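Local coordinates for protein acyl-CoA dehydrogenase (Mycobacterium thermoresistibile, PDB 3PFD) that probably catalyses the alpha,beta-dehydrogenation of saturated acyl-CoA thioesters to 2,3-dehydroacyl-CoA, passing the electrons to its flavin adenine dinucleotide cofactor, at residues 36-41 and 91-96; 50-55 and 98-103; 255-260 and 313-318; 309-314 and 327-332. One frame throughout, in Å; residues are numbered along the deposited sequence.

Contact 1: residues 36-41 and 91-96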
loop_
_atom_site.group_PDB
_atom_site.type_symbol
_atom_site.label_atom_id
_atom_site.label_comp_id
_atom_site.label_asym_id
_atom_site.label_seq_id
_atom_site.Cartn_x
_atom_site.Cartn_y
_atom_site.Cartn_z
ATOM N N LYS C 36 26.027 -6.330 23.768
ATOM C CA LYS C 36 27.393 -6.290 24.270
ATOM C C LYS C 36 28.354 -7.084 23.385
ATOM O O LYS C 36 29.418 -6.585 23.037
ATOM C CB LYS C 36 27.470 -6.801 25.725
ATOM C CG LYS C 36 26.776 -5.914 26.769
ATOM C CD LYS C 36 26.715 -6.631 28.141
ATOM C CE LYS C 36 26.131 -5.750 29.254
ATOM N NZ LYS C 36 25.803 -6.543 30.479
ATOM N N GLU C 37 27.969 -8.308 23.030
ATOM C CA GLU C 37 28.886 -9.274 22.401
ATOM C C GLU C 37 28.721 -9.460 20.889
ATOM O O GLU C 37 29.625 -9.982 20.224
ATOM C CB GLU C 37 28.772 -10.648 23.076
ATOM C CG GLU C 37 28.976 -10.659 24.594
ATOM C CD GLU C 37 30.413 -10.357 25.042
ATOM O OE1 GLU C 37 31.363 -10.442 24.216
ATOM O OE2 GLU C 37 30.586 -10.036 26.246
ATOM N N ILE C 38 27.582 -9.047 20.335
ATOM C CA ILE C 38 27.316 -9.285 18.916
ATOM C C ILE C 38 27.288 -7.983 18.083
ATOM O O ILE C 38 27.910 -7.913 17.024
ATOM C CB ILE C 38 25.977 -10.061 18.730
ATOM C CG1 ILE C 38 26.041 -11.429 19.445
ATOM C CG2 ILE C 38 25.624 -10.232 17.233
ATOM C CD1 ILE C 38 24.685 -12.173 19.424
ATOM N N ALA C 39 26.543 -6.981 18.552
ATOM C CA ALA C 39 26.413 -5.690 17.868
ATOM C C ALA C 39 27.725 -5.004 17.448
ATOM O O ALA C 39 27.755 -4.412 16.361
ATOM C CB ALA C 39 25.513 -4.684 18.685
ATOM N N PRO C 40 28.788 -5.036 18.299
ATOM C CA PRO C 40 30.011 -4.323 17.848
ATOM C C PRO C 40 30.658 -4.870 16.561
ATOM O O PRO C 40 31.365 -4.129 15.878
ATOM C CB PRO C 40 30.973 -4.442 19.056
ATOM C CG PRO C 40 30.046 -4.614 20.272
ATOM C CD PRO C 40 28.889 -5.460 19.715
ATOM N N TYR C 41 30.388 -6.132 16.221
ATOM C CA TYR C 41 30.997 -6.780 15.043
ATOM C C TYR C 41 30.101 -6.845 13.803
ATOM O O TYR C 41 30.572 -7.130 12.704
ATOM C CB TYR C 41 31.517 -8.176 15.419
ATOM C CG TYR C 41 32.326 -8.127 16.693
ATOM C CD1 TYR C 41 33.661 -7.724 16.669
ATOM C CD2 TYR C 41 31.740 -8.423 17.929
ATOM C CE1 TYR C 41 34.417 -7.646 17.842
ATOM C CE2 TYR C 41 32.479 -8.336 19.119
ATOM C CZ TYR C 41 33.820 -7.954 19.067
ATOM O OH TYR C 41 34.567 -7.877 20.232
ATOM N N ALA C 91 18.650 -10.922 15.746
ATOM C CA ALA C 91 18.456 -10.306 14.415
ATOM C C ALA C 91 18.355 -8.779 14.465
ATOM O O ALA C 91 18.709 -8.069 13.492
ATOM C CB ALA C 91 17.218 -10.888 13.741
ATOM N N ARG C 92 17.850 -8.297 15.599
ATOM C CA ARG C 92 17.785 -6.874 15.923
ATOM C C ARG C 92 19.142 -6.199 15.782
ATOM O O ARG C 92 19.189 -4.990 15.485
ATOM C CB ARG C 92 17.273 -6.694 17.367
ATOM C CG ARG C 92 16.896 -5.277 17.788
ATOM C CD ARG C 92 16.160 -5.269 19.132
ATOM N NE ARG C 92 16.179 -3.923 19.689
ATOM C CZ ARG C 92 17.177 -3.412 20.422
ATOM N NH1 ARG C 92 18.233 -4.159 20.779
ATOM N NH2 ARG C 92 17.103 -2.144 20.836
ATOM N N VAL C 93 20.232 -6.928 16.039
ATOM C CA VAL C 93 21.573 -6.316 15.916
ATOM C C VAL C 93 22.429 -6.897 14.778
ATOM O O VAL C 93 23.340 -6.214 14.254
ATOM C CB VAL C 93 22.373 -6.291 17.255
ATOM C CG1 VAL C 93 21.606 -5.516 18.380
ATOM C CG2 VAL C 93 22.762 -7.707 17.723
ATOM N N ASP C 94 22.135 -8.139 14.377
ATOM C CA ASP C 94 22.924 -8.756 13.321
ATOM C C ASP C 94 22.207 -9.960 12.754
ATOM O O ASP C 94 22.106 -11.004 13.401
ATOM C CB ASP C 94 24.287 -9.158 13.880
ATOM C CG ASP C 94 25.167 -9.810 12.870
ATOM O OD1 ASP C 94 24.653 -10.471 11.932
ATOM O OD2 ASP C 94 26.393 -9.706 13.051
ATOM N N CYS C 95 21.701 -9.807 11.541
ATOM C CA CYS C 95 20.853 -10.842 10.960
ATOM C C CYS C 95 21.688 -12.062 10.591
ATOM O O CYS C 95 21.246 -13.192 10.825
ATOM C CB CYS C 95 20.077 -10.297 9.770
ATOM S SG CYS C 95 18.799 -11.380 9.092
ATOM N N SER C 96 22.905 -11.868 10.077
ATOM C CA SER C 96 23.754 -13.055 9.816
ATOM C C SER C 96 23.938 -13.907 11.071
ATOM O O SER C 96 23.854 -15.127 11.017
ATOM C CB SER C 96 25.099 -12.691 9.202
ATOM O OG SER C 96 24.927 -12.014 7.965
HETATM O O HOH W 1 28.264 -9.918 14.866
#
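Val-93, in the turn that leads into helix 95-114, packs its branched side chain against Ile-38 and Ala-39 near the C-terminal part of helix 24-47. The short side chain of Ala-39 lets Val-93 CB approach to 3.8 Å from Ala-39 CB. Of the valine's two branches, CG1 stays 4.0 Å from Ala-39 CB. With CG1 anti to the carbonyl carbon (chi1 -58°), CG2 falls between the backbone N and the carbonyl carbon and reaches Ile-38 CG2 at 3.8 Å. The two side chains meet at about a right angle, and the beta-branched shape of both lets methyls interlock where the backbones come as near as 5.3 Å between the CA atoms of Ala-39 and Val-93. Ile-38 CG2 also touches the CB of Asp-94, again at 3.8 Å, so the acidic residue offers its methylene to the apolar patch and keeps its carboxylate for polar work. Asp-94 is the N-cap of helix 95-114: OD1 accepts from the backbone N of Ala-97. Its other oxygen, OD2, takes a hydrogen bond of 2.6 Å from a water, which also donates to Ile-38 O. With no direct hydrogen bond between the segments, the chemistry is aliphatic contacts plus one water bridge, in which a single aspartate both caps one helix and, through that water, reaches a carbonyl of another within the N-terminal helical domain.

Contact 2: residues 50-55 and 98-103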
loop_
_atom_site.group_PDB
_atom_site.type_symbol
_atom_site.label_atom_id
_atom_site.label_comp_id
_atom_site.label_asym_id
_atom_site.label_seq_id
_atom_site.Cartn_x
_atom_site.Cartn_y
_atom_site.Cartn_z
ATOM N N ARG C 50 32.058 -11.821 6.210
ATOM C CA ARG C 50 32.807 -12.839 6.931
ATOM C C ARG C 50 31.943 -13.400 8.049
ATOM O O ARG C 50 31.119 -12.668 8.616
ATOM C CB ARG C 50 34.139 -12.263 7.470
ATOM C CG ARG C 50 34.043 -11.111 8.481
ATOM C CD ARG C 50 34.323 -11.577 9.896
ATOM N NE ARG C 50 34.644 -10.492 10.828
ATOM C CZ ARG C 50 34.393 -10.546 12.141
ATOM N NH1 ARG C 50 34.705 -9.523 12.931
ATOM N NH2 ARG C 50 33.824 -11.620 12.671
ATOM N N PHE C 51 32.136 -14.685 8.358
ATOM C CA PHE C 51 31.347 -15.332 9.399
ATOM C C PHE C 51 31.317 -14.547 10.726
ATOM O O PHE C 51 32.359 -14.103 11.196
ATOM C CB PHE C 51 31.851 -16.750 9.668
ATOM C CG PHE C 51 30.914 -17.554 10.529
ATOM C CD1 PHE C 51 31.188 -17.763 11.870
ATOM C CD2 PHE C 51 29.715 -18.047 10.005
ATOM C CE1 PHE C 51 30.298 -18.475 12.670
ATOM C CE2 PHE C 51 28.830 -18.783 10.795
ATOM C CZ PHE C 51 29.117 -18.990 12.122
ATOM N N PRO C 52 30.119 -14.397 11.346
ATOM C CA PRO C 52 30.091 -13.766 12.683
ATOM C C PRO C 52 30.658 -14.667 13.808
ATOM O O PRO C 52 29.889 -15.155 14.656
ATOM C CB PRO C 52 28.605 -13.451 12.906
ATOM C CG PRO C 52 27.851 -14.470 12.053
ATOM C CD PRO C 52 28.780 -14.807 10.875
ATOM N N GLU C 53 31.987 -14.861 13.823
ATOM C CA GLU C 53 32.662 -15.748 14.800
ATOM C C GLU C 53 32.491 -15.321 16.235
ATOM O O GLU C 53 32.330 -16.152 17.118
ATOM C CB GLU C 53 34.173 -15.858 14.527
ATOM C CG GLU C 53 34.643 -17.200 13.980
ATOM C CD GLU C 53 34.283 -18.403 14.855
ATOM O OE1 GLU C 53 34.724 -18.493 16.025
ATOM O OE2 GLU C 53 33.576 -19.291 14.347
ATOM N N GLU C 54 32.585 -14.018 16.467
ATOM C CA GLU C 54 32.373 -13.462 17.805
ATOM C C GLU C 54 30.961 -13.738 18.344
ATOM O O GLU C 54 30.802 -14.150 19.504
ATOM C CB GLU C 54 32.645 -11.964 17.804
ATOM C CG GLU C 54 34.029 -11.576 17.346
ATOM C CD GLU C 54 34.111 -11.269 15.859
ATOM O OE1 GLU C 54 33.169 -11.573 15.095
ATOM O OE2 GLU C 54 35.153 -10.737 15.435
ATOM N N ALA C 55 29.938 -13.535 17.507
ATOM C CA ALA C 55 28.603 -13.963 17.882
ATOM C C ALA C 55 28.532 -15.476 18.219
ATOM O O ALA C 55 27.943 -15.832 19.215
ATOM C CB ALA C 55 27.578 -13.593 16.818
ATOM N N SER C 98 21.924 -14.064 13.677
ATOM C CA SER C 98 20.638 -14.688 14.017
ATOM C C SER C 98 20.436 -16.041 13.320
ATOM O O SER C 98 19.700 -16.900 13.807
ATOM C CB SER C 98 19.435 -13.742 13.732
ATOM O OG SER C 98 19.130 -13.696 12.337
ATOM N N LEU C 99 21.122 -16.235 12.196
ATOM C CA LEU C 99 20.996 -17.485 11.450
ATOM C C LEU C 99 21.719 -18.665 12.125
ATOM O O LEU C 99 21.526 -19.819 11.732
ATOM C CB LEU C 99 21.462 -17.281 10.000
ATOM C CG LEU C 99 20.493 -16.478 9.111
ATOM C CD1 LEU C 99 21.181 -15.990 7.837
ATOM C CD2 LEU C 99 19.293 -17.335 8.746
ATOM N N ILE C 100 22.544 -18.388 13.131
ATOM C CA ILE C 100 23.160 -19.474 13.927
ATOM C C ILE C 100 22.049 -20.211 14.687
ATOM O O ILE C 100 21.811 -21.419 14.436
ATOM C CB ILE C 100 24.273 -18.932 14.881
ATOM C CG1 ILE C 100 25.425 -18.311 14.074
ATOM C CG2 ILE C 100 24.766 -20.021 15.866
ATOM C CD1 ILE C 100 26.267 -17.330 14.901
ATOM N N PRO C 101 21.318 -19.500 15.578
ATOM C CA PRO C 101 20.208 -20.247 16.188
ATOM C C PRO C 101 19.087 -20.616 15.216
ATOM O O PRO C 101 18.468 -21.661 15.397
ATOM C CB PRO C 101 19.699 -19.303 17.284
ATOM C CG PRO C 101 20.089 -17.895 16.791
ATOM C CD PRO C 101 21.458 -18.147 16.152
ATOM N N ALA C 102 18.822 -19.790 14.197
ATOM C CA ALA C 102 17.673 -20.044 13.297
ATOM C C ALA C 102 17.934 -21.270 12.440
ATOM O O ALA C 102 17.028 -22.085 12.223
ATOM C CB ALA C 102 17.364 -18.833 12.407
ATOM N N VAL C 103 19.169 -21.386 11.944
ATOM C CA VAL C 103 19.551 -22.569 11.131
ATOM C C VAL C 103 19.923 -23.786 11.963
ATOM O O VAL C 103 19.702 -24.933 11.521
ATOM C CB VAL C 103 20.522 -22.217 9.962
ATOM C CG1 VAL C 103 20.919 -23.466 9.138
ATOM C CG2 VAL C 103 19.829 -21.199 9.056
#
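The Phe-51 ring carries Pro-52 CD against one face, 3.4 Å above its plane and displaced toward the rim, while Ile-100 CG1 approaches the ring obliquely, 4.2 Å from CZ. A second flat group, the guanidinium of Arg-50, meets the carboxylate of Glu-54 at its edge, end-on, with one nitrogen for each oxygen: NH2 pairs with OE1 and NH1 with OE2. NH1 also forms a salt bridge with Glu-44. The N of Glu-53 donates to Phe-51 O, the bond that closes the inverse gamma turn centred on Pro-52; Arg-50 NH2, 3.2 Å from Phe-51 O, adds a second donor from the opposite face of the carbonyl plane. Pro-52 is also the N-cap of helix 53-61, and the proline ring restricts its own phi.

Ile-100 is the sole contributor from 98-103. Its CD1 lies 4.3 Å from Pro-52 CG and 4.4 Å from Ala-55 CB, and also rests against the carbonyl oxygen of Pro-52, 4.2 Å from CD1. The short Ala-55 side chain lets CD1 come up to the helix, where the CA atoms of Ala-55 and Ile-100 are 8.7 Å apart. Helix 95-114 thus packs against the start of helix 53-61 within the N-terminal helical domain; Leu-56 and Leu-59 extend the apolar surface around Ile-100, and Val-45 of helix 24-47 touches Pro-52.

Contact 3: residues 255-260 and 313-318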
loop_
_atom_site.group_PDB
_atom_site.type_symbol
_atom_site.label_atom_id
_atom_site.label_comp_id
_atom_site.label_asym_id
_atom_site.label_seq_id
_atom_site.Cartn_x
_atom_site.Cartn_y
_atom_site.Cartn_z
ATOM N N THR C 255 9.264 -24.041 11.585
ATOM C CA THR C 255 10.404 -23.115 11.502
ATOM C C THR C 255 10.063 -21.775 10.844
ATOM O O THR C 255 10.706 -20.761 11.125
ATOM C CB THR C 255 11.652 -23.733 10.809
ATOM O OG1 THR C 255 11.351 -24.016 9.443
ATOM C CG2 THR C 255 12.131 -25.026 11.527
ATOM N N ARG C 256 9.042 -21.764 9.992
ATOM C CA ARG C 256 8.605 -20.514 9.367
ATOM C C ARG C 256 8.431 -19.342 10.340
ATOM O O ARG C 256 8.847 -18.234 10.026
ATOM C CB ARG C 256 7.351 -20.726 8.527
ATOM C CG ARG C 256 7.706 -21.053 7.103
ATOM C CD ARG C 256 6.546 -21.625 6.311
ATOM N NE ARG C 256 7.001 -21.949 4.959
ATOM C CZ ARG C 256 6.477 -22.904 4.194
ATOM N NH1 ARG C 256 5.465 -23.654 4.658
ATOM N NH2 ARG C 256 6.982 -23.110 2.973
ATOM N N PRO C 257 7.840 -19.588 11.529
ATOM C CA PRO C 257 7.687 -18.468 12.477
ATOM C C PRO C 257 9.012 -17.877 12.941
ATOM O O PRO C 257 9.054 -16.692 13.299
ATOM C CB PRO C 257 6.913 -19.090 13.655
ATOM C CG PRO C 257 6.196 -20.304 13.057
ATOM C CD PRO C 257 7.175 -20.825 12.005
ATOM N N THR C 258 10.089 -18.685 12.948
ATOM C CA THR C 258 11.406 -18.198 13.398
ATOM C C THR C 258 11.986 -17.194 12.396
ATOM O O THR C 258 12.641 -16.245 12.778
ATOM C CB THR C 258 12.410 -19.344 13.705
ATOM O OG1 THR C 258 12.822 -19.970 12.491
ATOM C CG2 THR C 258 11.783 -20.397 14.648
ATOM N N ILE C 259 11.691 -17.379 11.112
ATOM C CA ILE C 259 12.050 -16.369 10.120
ATOM C C ILE C 259 11.144 -15.137 10.254
ATOM O O ILE C 259 11.587 -14.012 10.083
ATOM C CB ILE C 259 12.063 -16.936 8.689
ATOM C CG1 ILE C 259 13.133 -18.050 8.570
ATOM C CG2 ILE C 259 12.309 -15.822 7.656
ATOM C CD1 ILE C 259 14.543 -17.664 9.034
ATOM N N GLY C 260 9.889 -15.343 10.607
ATOM C CA GLY C 260 9.054 -14.217 11.045
ATOM C C GLY C 260 9.713 -13.464 12.189
ATOM O O GLY C 260 9.797 -12.213 12.172
ATOM N N TYR C 313 4.539 -15.049 17.602
ATOM C CA TYR C 313 4.494 -15.812 18.854
ATOM C C TYR C 313 3.307 -16.802 18.886
ATOM O O TYR C 313 3.425 -17.912 19.376
ATOM C CB TYR C 313 4.508 -14.924 20.108
ATOM C CG TYR C 313 5.707 -14.011 20.248
ATOM C CD1 TYR C 313 6.890 -14.242 19.518
ATOM C CD2 TYR C 313 5.682 -12.938 21.147
ATOM C CE1 TYR C 313 7.989 -13.383 19.639
ATOM C CE2 TYR C 313 6.775 -12.094 21.282
ATOM C CZ TYR C 313 7.924 -12.321 20.529
ATOM O OH TYR C 313 9.012 -11.468 20.664
ATOM N N SER C 314 2.171 -16.362 18.348
ATOM C CA SER C 314 0.990 -17.180 18.239
ATOM C C SER C 314 1.220 -18.435 17.365
ATOM O O SER C 314 0.907 -19.566 17.763
ATOM C CB SER C 314 -0.140 -16.323 17.675
ATOM O OG SER C 314 -1.360 -16.988 17.868
ATOM N N ALA C 315 1.777 -18.226 16.189
ATOM C CA ALA C 315 2.112 -19.314 15.302
ATOM C C ALA C 315 3.084 -20.305 15.966
ATOM O O ALA C 315 2.917 -21.522 15.836
ATOM C CB ALA C 315 2.717 -18.761 14.016
ATOM N N ALA C 316 4.083 -19.775 16.672
ATOM C CA ALA C 316 5.046 -20.602 17.417
ATOM C C ALA C 316 4.365 -21.407 18.529
ATOM O O ALA C 316 4.577 -22.616 18.618
ATOM C CB ALA C 316 6.179 -19.757 17.991
ATOM N N ALA C 317 3.536 -20.750 19.346
ATOM C CA ALA C 317 2.772 -21.438 20.399
ATOM C C ALA C 317 1.942 -22.590 19.823
ATOM O O ALA C 317 2.002 -23.715 20.336
ATOM C CB ALA C 317 1.884 -20.469 21.172
ATOM N N ARG C 318 1.212 -22.311 18.743
ATOM C CA ARG C 318 0.384 -23.315 18.073
ATOM C C ARG C 318 1.207 -24.476 17.452
ATOM O O ARG C 318 0.797 -25.645 17.529
ATOM C CB ARG C 318 -0.574 -22.657 17.065
ATOM C CG ARG C 318 -1.634 -21.731 17.743
ATOM C CD ARG C 318 -2.461 -20.906 16.762
ATOM N NE ARG C 318 -3.164 -21.781 15.826
ATOM C CZ ARG C 318 -3.811 -21.372 14.738
ATOM N NH1 ARG C 318 -3.872 -20.080 14.434
ATOM N NH2 ARG C 318 -4.413 -22.267 13.964
#
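Pro-257 meets two alanines of helix 292-321 through two atoms of its ring. CG lies 3.9 Å from Ala-315 CB, and CB sits 4.4 Å from Ala-316 CB and 4.2 Å from the backbone N of Ala-316. The ring is compact and the alanines short, which allows the backbones to come within 6.0 Å, measured between the CA atoms of Pro-257 and Ala-316. Proline suits this place in the first turn of helix 256-280, where a missing backbone N-H costs the helix nothing.

One shell out, the same turn is held from within. Thr-255 stands at the N-cap position, and its carbonyl oxygen accepts hydrogen bonds from both the backbone N and, at 2.6 Å, OG1 of Thr-258. The hydroxyl lies in the carbonyl plane, on a lone pair. The OG1 of Thr-255 forms a hydrogen bond with Glu-377 OE1, and Arg-256 NE donates to the backbone oxygen of that residue, which ties the helix start to a loop.

The contact belongs to the C-terminal helical domain, where Ser-333 of helix 326-352 touches both Pro-257 and Ala-315. Helix 80-91 closes in from the N-terminal domain, with Cys-84 on Ala-316 and Ile-87 on Thr-258.

Contact 4: residues 309-314 and 327-332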
loop_
_atom_site.group_PDB
_atom_site.type_symbol
_atom_site.label_atom_id
_atom_site.label_comp_id
_atom_site.label_asym_id
_atom_site.label_seq_id
_atom_site.Cartn_x
_atom_site.Cartn_y
_atom_site.Cartn_z
ATOM N N ARG C 309 4.871 -9.257 15.429
ATOM C CA ARG C 309 5.449 -9.955 16.597
ATOM C C ARG C 309 4.428 -10.923 17.243
ATOM O O ARG C 309 4.716 -12.114 17.440
ATOM C CB ARG C 309 6.015 -8.951 17.628
ATOM C CG ARG C 309 6.570 -9.606 18.897
ATOM C CD ARG C 309 7.068 -8.606 19.959
ATOM N NE ARG C 309 8.328 -7.980 19.556
ATOM C CZ ARG C 309 8.463 -6.715 19.146
ATOM N NH1 ARG C 309 7.406 -5.905 19.082
ATOM N NH2 ARG C 309 9.668 -6.259 18.798
ATOM N N LEU C 310 3.245 -10.407 17.563
ATOM C CA LEU C 310 2.208 -11.222 18.164
ATOM C C LEU C 310 1.781 -12.422 17.303
ATOM O O LEU C 310 1.520 -13.517 17.831
ATOM C CB LEU C 310 0.998 -10.355 18.495
ATOM C CG LEU C 310 1.360 -9.284 19.519
ATOM C CD1 LEU C 310 0.273 -8.201 19.536
ATOM C CD2 LEU C 310 1.539 -9.950 20.909
ATOM N N MET C 311 1.707 -12.216 15.987
ATOM C CA MET C 311 1.342 -13.307 15.100
ATOM C C MET C 311 2.470 -14.360 14.986
ATOM O O MET C 311 2.201 -15.555 14.908
ATOM C CB MET C 311 0.897 -12.802 13.733
ATOM C CG MET C 311 0.335 -13.943 12.884
ATOM S SD MET C 311 -0.878 -13.447 11.671
ATOM C CE MET C 311 0.135 -12.664 10.439
ATOM N N VAL C 312 3.722 -13.917 14.975
ATOM C CA VAL C 312 4.847 -14.851 15.150
ATOM C C VAL C 312 4.755 -15.697 16.456
ATOM O O VAL C 312 4.847 -16.949 16.414
ATOM C CB VAL C 312 6.227 -14.114 15.050
ATOM C CG1 VAL C 312 7.385 -15.019 15.552
ATOM C CG2 VAL C 312 6.462 -13.646 13.618
ATOM N N TYR C 313 4.539 -15.049 17.602
ATOM C CA TYR C 313 4.494 -15.812 18.854
ATOM C C TYR C 313 3.307 -16.802 18.886
ATOM O O TYR C 313 3.425 -17.912 19.376
ATOM C CB TYR C 313 4.508 -14.924 20.108
ATOM C CG TYR C 313 5.707 -14.011 20.248
ATOM C CD1 TYR C 313 6.890 -14.242 19.518
ATOM C CD2 TYR C 313 5.682 -12.938 21.147
ATOM C CE1 TYR C 313 7.989 -13.383 19.639
ATOM C CE2 TYR C 313 6.775 -12.094 21.282
ATOM C CZ TYR C 313 7.924 -12.321 20.529
ATOM O OH TYR C 313 9.012 -11.468 20.664
ATOM N N SER C 314 2.171 -16.362 18.348
ATOM C CA SER C 314 0.990 -17.180 18.239
ATOM C C SER C 314 1.220 -18.435 17.365
ATOM O O SER C 314 0.907 -19.566 17.763
ATOM C CB SER C 314 -0.140 -16.323 17.675
ATOM O OG SER C 314 -1.360 -16.988 17.868
ATOM N N GLY C 327 -0.374 -24.859 9.176
ATOM C CA GLY C 327 -0.025 -24.438 7.818
ATOM C C GLY C 327 -0.348 -22.962 7.590
ATOM O O GLY C 327 0.557 -22.153 7.315
ATOM N N PHE C 328 -1.626 -22.606 7.726
ATOM C CA PHE C 328 -2.052 -21.225 7.490
ATOM C C PHE C 328 -1.300 -20.232 8.365
ATOM O O PHE C 328 -0.721 -19.278 7.861
ATOM C CB PHE C 328 -3.559 -21.000 7.682
ATOM C CG PHE C 328 -3.922 -19.552 7.596
ATOM C CD1 PHE C 328 -3.945 -18.756 8.754
ATOM C CD2 PHE C 328 -4.145 -18.952 6.349
ATOM C CE1 PHE C 328 -4.233 -17.387 8.667
ATOM C CE2 PHE C 328 -4.420 -17.603 6.234
ATOM C CZ PHE C 328 -4.446 -16.795 7.397
ATOM N N ILE C 329 -1.322 -20.449 9.681
ATOM C CA ILE C 329 -0.759 -19.465 10.598
ATOM C C ILE C 329 0.767 -19.348 10.489
ATOM O O ILE C 329 1.320 -18.254 10.610
ATOM C CB ILE C 329 -1.213 -19.698 12.072
ATOM C CG1 ILE C 329 -0.750 -18.545 12.978
ATOM C CG2 ILE C 329 -0.683 -21.028 12.620
ATOM C CD1 ILE C 329 -1.677 -17.334 12.986
ATOM N N SER C 330 1.463 -20.455 10.265
ATOM C CA SER C 330 2.924 -20.362 10.164
ATOM C C SER C 330 3.366 -19.600 8.885
ATOM O O SER C 330 4.250 -18.744 8.966
ATOM C CB SER C 330 3.616 -21.715 10.347
ATOM O OG SER C 330 3.544 -22.489 9.182
ATOM N N ALA C 331 2.692 -19.873 7.757
ATOM C CA ALA C 331 2.893 -19.145 6.481
ATOM C C ALA C 331 2.530 -17.667 6.644
ATOM O O ALA C 331 3.272 -16.796 6.198
ATOM C CB ALA C 331 2.065 -19.763 5.359
ATOM N N ALA C 332 1.379 -17.402 7.269
ATOM C CA ALA C 332 0.935 -16.029 7.560
ATOM C C ALA C 332 1.969 -15.243 8.351
ATOM O O ALA C 332 2.310 -14.125 7.982
ATOM C CB ALA C 332 -0.440 -16.018 8.327
#
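Met-311 and Ile-329 run alongside one another, pointing opposite ways, between helices 292-321 and 326-352. The tight part of the contact is made by these two side chains and Ala-332. With CG anti to the backbone N (chi1 -172°), the methionine extends from its helix toward the neighbour, and its CG comes 3.9 Å from Ile-329 CD1. The sulfur SD stays 4.2 Å from Ile-329 CD1. At chi3 (74°) the chain bends, which carries CE onto the next turn, 3.6 Å from Ala-332 O and 4.0 Å from Ala-332 CB. A flexible, unbranched methionine suits a seam where one side chain must follow both a branched residue and a bare stretch of helix backbone; alanine keeps that stretch low enough for the methyl to rest on it. In Ile-329, CG1 is anti to the backbone N, and the turn at chi2 (84°) sets CD1 against the methionine.

The two helices follow one another in the chain and pack side by side in the C-terminal all-helical domain of the acyl-CoA dehydrogenase fold. Here the CA atoms of Met-311 and Ile-329 are 7.9 Å apart.

Toward Ser-314 the packing is looser. Ser-314 OG stays 4.9 Å from Ile-329 CD1, although the residue still loses some surface to 327-332. This partly exposed side is not given over wholly to solvent: Leu-310 of a second subunit packs on Ser-314, while Ala-302 and Glu-306 of that subunit lie against Phe-328 and Ile-329. Serine's short side chain is compatible with close packing by the leucine of the other chain.

Contacts 1 and 2 lie in the N-terminal helical domain and share helix 95-114; they touch, with Ile-38 packing on Ala-55. Contacts 3 and 4 belong to the C-terminal domain, share helix 292-321 and have centres about 5 Å apart, against about 20 Å or more between the two pairs. Contact 1 is partly buried and alone includes a water bridge, while the touching residues of contacts 3 and 4 are all buried and meet through apolar groups. Contact 2 is largely buried, but a salt bridge braces one of its segments. Contact 4 adds a second subunit at several residues and contact 3 reaches it through the shared Ser-314, whereas contacts 1 and 2 meet no other chain.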